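Long-range contact in F5/8 type C domain protein (Clostridium perfringens, PDB 7JRM), which probably recognises mucin glycans through its carbohydrate-binding module, as part of the O-glycopeptidase ZmpB, with a calcium ion bound in this fragment: residues 335-340 with 355-360. Residues are numbered along the deposited sequence; the frame is centred on the assembly and turned at random.
Sequences GVEDLT and YNEVKD
N356 turns its side chain onto the backbone at G335 and V336: CB comes within 4.0 Å of V336 O, CG passes G335 N at 3.8 Å, and OD1 accepts a nearly straight hydrogen bond from V336 N (3.0 Å, 168°), the donor tilted 25° from the amide's carbonyl plane. Its other branch, ND2, is given to L333 O and D354 O, so both ends of the amide are engaged and its rotation is fixed. One residue on, E357 N returns a backbone bond to V336 O. V358 adds the apolar part. Its CG1, anti to the backbone N (chi1 180°), faces L339 and meets CD1 at 3.8 Å; the two side chains cross at about a right angle, and L339 CD1 also rests on D360 O. V358 CG2 lies 4.4 Å from V336 CG1 and, besides, 3.3 Å from the carbonyl oxygen V336 O. On the outer side E337 and E357 run out extended, bringing E337 OE2 within 2.8 Å of E357 OE1, a like-charge pair that may favour protonation of one carboxylate. Waters complete the seam, one joining E337 O to E357 O and another joining L339 N to D360 O. Each loop follows a short parallel strand, and an asparagine gripping the neighbouring loop's backbone, beside inward-turned valines and a leucine, is consistent with a leucine-rich repeat.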
loop_
_atom_site.group_PDB
_atom_site.type_symbol
_atom_site.label_atom_id
_atom_site.label_comp_id
_atom_site.label_asym_id
_atom_site.label_seq_id
_atom_site.Cartn_x
_atom_site.Cartn_y
_atom_site.Cartn_z
ATOM N N GLY A 335 -26.063 -39.325 -7.949
ATOM C CA GLY A 335 -27.092 -39.641 -6.977
ATOM C C GLY A 335 -27.095 -38.781 -5.736
ATOM O O GLY A 335 -27.608 -39.211 -4.700
ATOM N N VAL A 336 -26.550 -37.572 -5.809
ATOM C CA VAL A 336 -26.440 -36.689 -4.654
ATOM C C VAL A 336 -27.704 -35.849 -4.536
ATOM O O VAL A 336 -28.234 -35.346 -5.534
ATOM C CB VAL A 336 -25.187 -35.800 -4.764
ATOM C CG1 VAL A 336 -25.046 -34.918 -3.533
ATOM C CG2 VAL A 336 -23.945 -36.658 -4.957
ATOM N N GLU A 337 -28.194 -35.702 -3.305
ATOM C CA GLU A 337 -29.344 -34.860 -3.005
ATOM C C GLU A 337 -28.996 -33.636 -2.173
ATOM O O GLU A 337 -29.694 -32.625 -2.264
ATOM C CB GLU A 337 -30.419 -35.665 -2.262
ATOM C CG GLU A 337 -31.255 -36.569 -3.149
ATOM C CD GLU A 337 -32.128 -37.516 -2.349
ATOM O OE1 GLU A 337 -32.511 -37.161 -1.215
ATOM O OE2 GLU A 337 -32.433 -38.618 -2.855
ATOM N N ASP A 338 -27.935 -33.707 -1.372
ATOM C CA ASP A 338 -27.553 -32.633 -0.462
ATOM C C ASP A 338 -26.069 -32.352 -0.640
ATOM O O ASP A 338 -25.240 -33.249 -0.453
ATOM C CB ASP A 338 -27.866 -33.013 0.989
ATOM C CG ASP A 338 -27.638 -31.870 1.961
ATOM O OD1 ASP A 338 -27.320 -30.748 1.514
ATOM O OD2 ASP A 338 -27.783 -32.096 3.181
ATOM N N LEU A 339 -25.738 -31.113 -0.994
ATOM C CA LEU A 339 -24.358 -30.699 -1.208
ATOM C C LEU A 339 -23.659 -30.280 0.078
ATOM O O LEU A 339 -22.538 -29.762 0.015
ATOM C CB LEU A 339 -24.302 -29.550 -2.219
ATOM C CG LEU A 339 -24.689 -29.883 -3.660
ATOM C CD1 LEU A 339 -24.626 -28.636 -4.527
ATOM C CD2 LEU A 339 -23.790 -30.971 -4.217
ATOM N N THR A 340 -24.289 -30.488 1.233
ATOM C CA THR A 340 -23.710 -30.066 2.502
ATOM C C THR A 340 -22.357 -30.732 2.721
ATOM O O THR A 340 -22.220 -31.953 2.592
ATOM C CB THR A 340 -24.657 -30.400 3.654
ATOM O OG1 THR A 340 -25.899 -29.710 3.467
ATOM C CG2 THR A 340 -24.049 -29.980 4.986
ATOM N N TYR A 355 -27.463 -34.823 -14.081
ATOM C CA TYR A 355 -28.359 -35.952 -13.823
ATOM C C TYR A 355 -28.315 -36.386 -12.360
ATOM O O TYR A 355 -28.397 -37.574 -12.042
ATOM C CB TYR A 355 -28.045 -37.133 -14.747
ATOM C CG TYR A 355 -27.693 -36.732 -16.160
ATOM C CD1 TYR A 355 -26.392 -36.853 -16.632
ATOM C CD2 TYR A 355 -28.659 -36.236 -17.024
ATOM C CE1 TYR A 355 -26.064 -36.490 -17.924
ATOM C CE2 TYR A 355 -28.341 -35.869 -18.317
ATOM C CZ TYR A 355 -27.043 -35.998 -18.761
ATOM O OH TYR A 355 -26.722 -35.635 -20.048
ATOM N N ASN A 356 -28.182 -35.418 -11.459
ATOM C CA ASN A 356 -28.209 -35.682 -10.031
ATOM C C ASN A 356 -29.578 -35.284 -9.473
ATOM O O ASN A 356 -30.544 -35.109 -10.225
ATOM C CB ASN A 356 -27.045 -34.950 -9.352
ATOM C CG ASN A 356 -25.772 -35.775 -9.328
ATOM O OD1 ASN A 356 -25.360 -36.271 -8.280
ATOM N ND2 ASN A 356 -25.143 -35.926 -10.488
ATOM N N GLU A 357 -29.674 -35.141 -8.153
ATOM C CA GLU A 357 -30.937 -34.865 -7.476
ATOM C C GLU A 357 -30.797 -33.684 -6.526
ATOM O O GLU A 357 -31.281 -33.715 -5.391
ATOM C CB GLU A 357 -31.430 -36.101 -6.726
ATOM C CG GLU A 357 -31.370 -37.389 -7.538
ATOM C CD GLU A 357 -31.600 -38.628 -6.694
ATOM O OE1 GLU A 357 -32.341 -38.539 -5.694
ATOM O OE2 GLU A 357 -31.038 -39.692 -7.033
ATOM N N VAL A 358 -30.144 -32.617 -6.981
ATOM C CA VAL A 358 -29.853 -31.454 -6.148
ATOM C C VAL A 358 -30.799 -30.321 -6.515
ATOM O O VAL A 358 -31.032 -30.043 -7.699
ATOM C CB VAL A 358 -28.383 -31.019 -6.301
ATOM C CG1 VAL A 358 -28.089 -29.806 -5.431
ATOM C CG2 VAL A 358 -27.452 -32.168 -5.952
ATOM N N LYS A 359 -31.343 -29.659 -5.492
ATOM C CA LYS A 359 -32.227 -28.514 -5.671
ATOM C C LYS A 359 -31.704 -27.261 -4.981
ATOM O O LYS A 359 -32.427 -26.261 -4.904
ATOM C CB LYS A 359 -33.631 -28.842 -5.151
ATOM C CG LYS A 359 -33.700 -28.990 -3.639
ATOM C CD LYS A 359 -35.133 -29.099 -3.150
ATOM C CE LYS A 359 -35.192 -29.174 -1.633
ATOM N NZ LYS A 359 -36.571 -29.450 -1.143
ATOM N N ASP A 360 -30.470 -27.284 -4.478
ATOM C CA ASP A 360 -29.935 -26.170 -3.700
ATOM C C ASP A 360 -28.432 -26.103 -3.932
ATOM O O ASP A 360 -27.694 -26.974 -3.462
ATOM C CB ASP A 360 -30.256 -26.343 -2.217
ATOM C CG ASP A 360 -29.932 -25.109 -1.399
ATOM O OD1 ASP A 360 -30.074 -25.166 -0.159
ATOM O OD2 ASP A 360 -29.539 -24.082 -1.990
HETATM O O HOH W 1 -26.535 -39.843 -11.111
HETATM O O HOH W 2 -30.196 -29.897 -2.484
HETATM O O HOH W 3 -32.368 -32.422 -3.284
HETATM O O HOH W 4 -27.443 -28.693 -1.433
#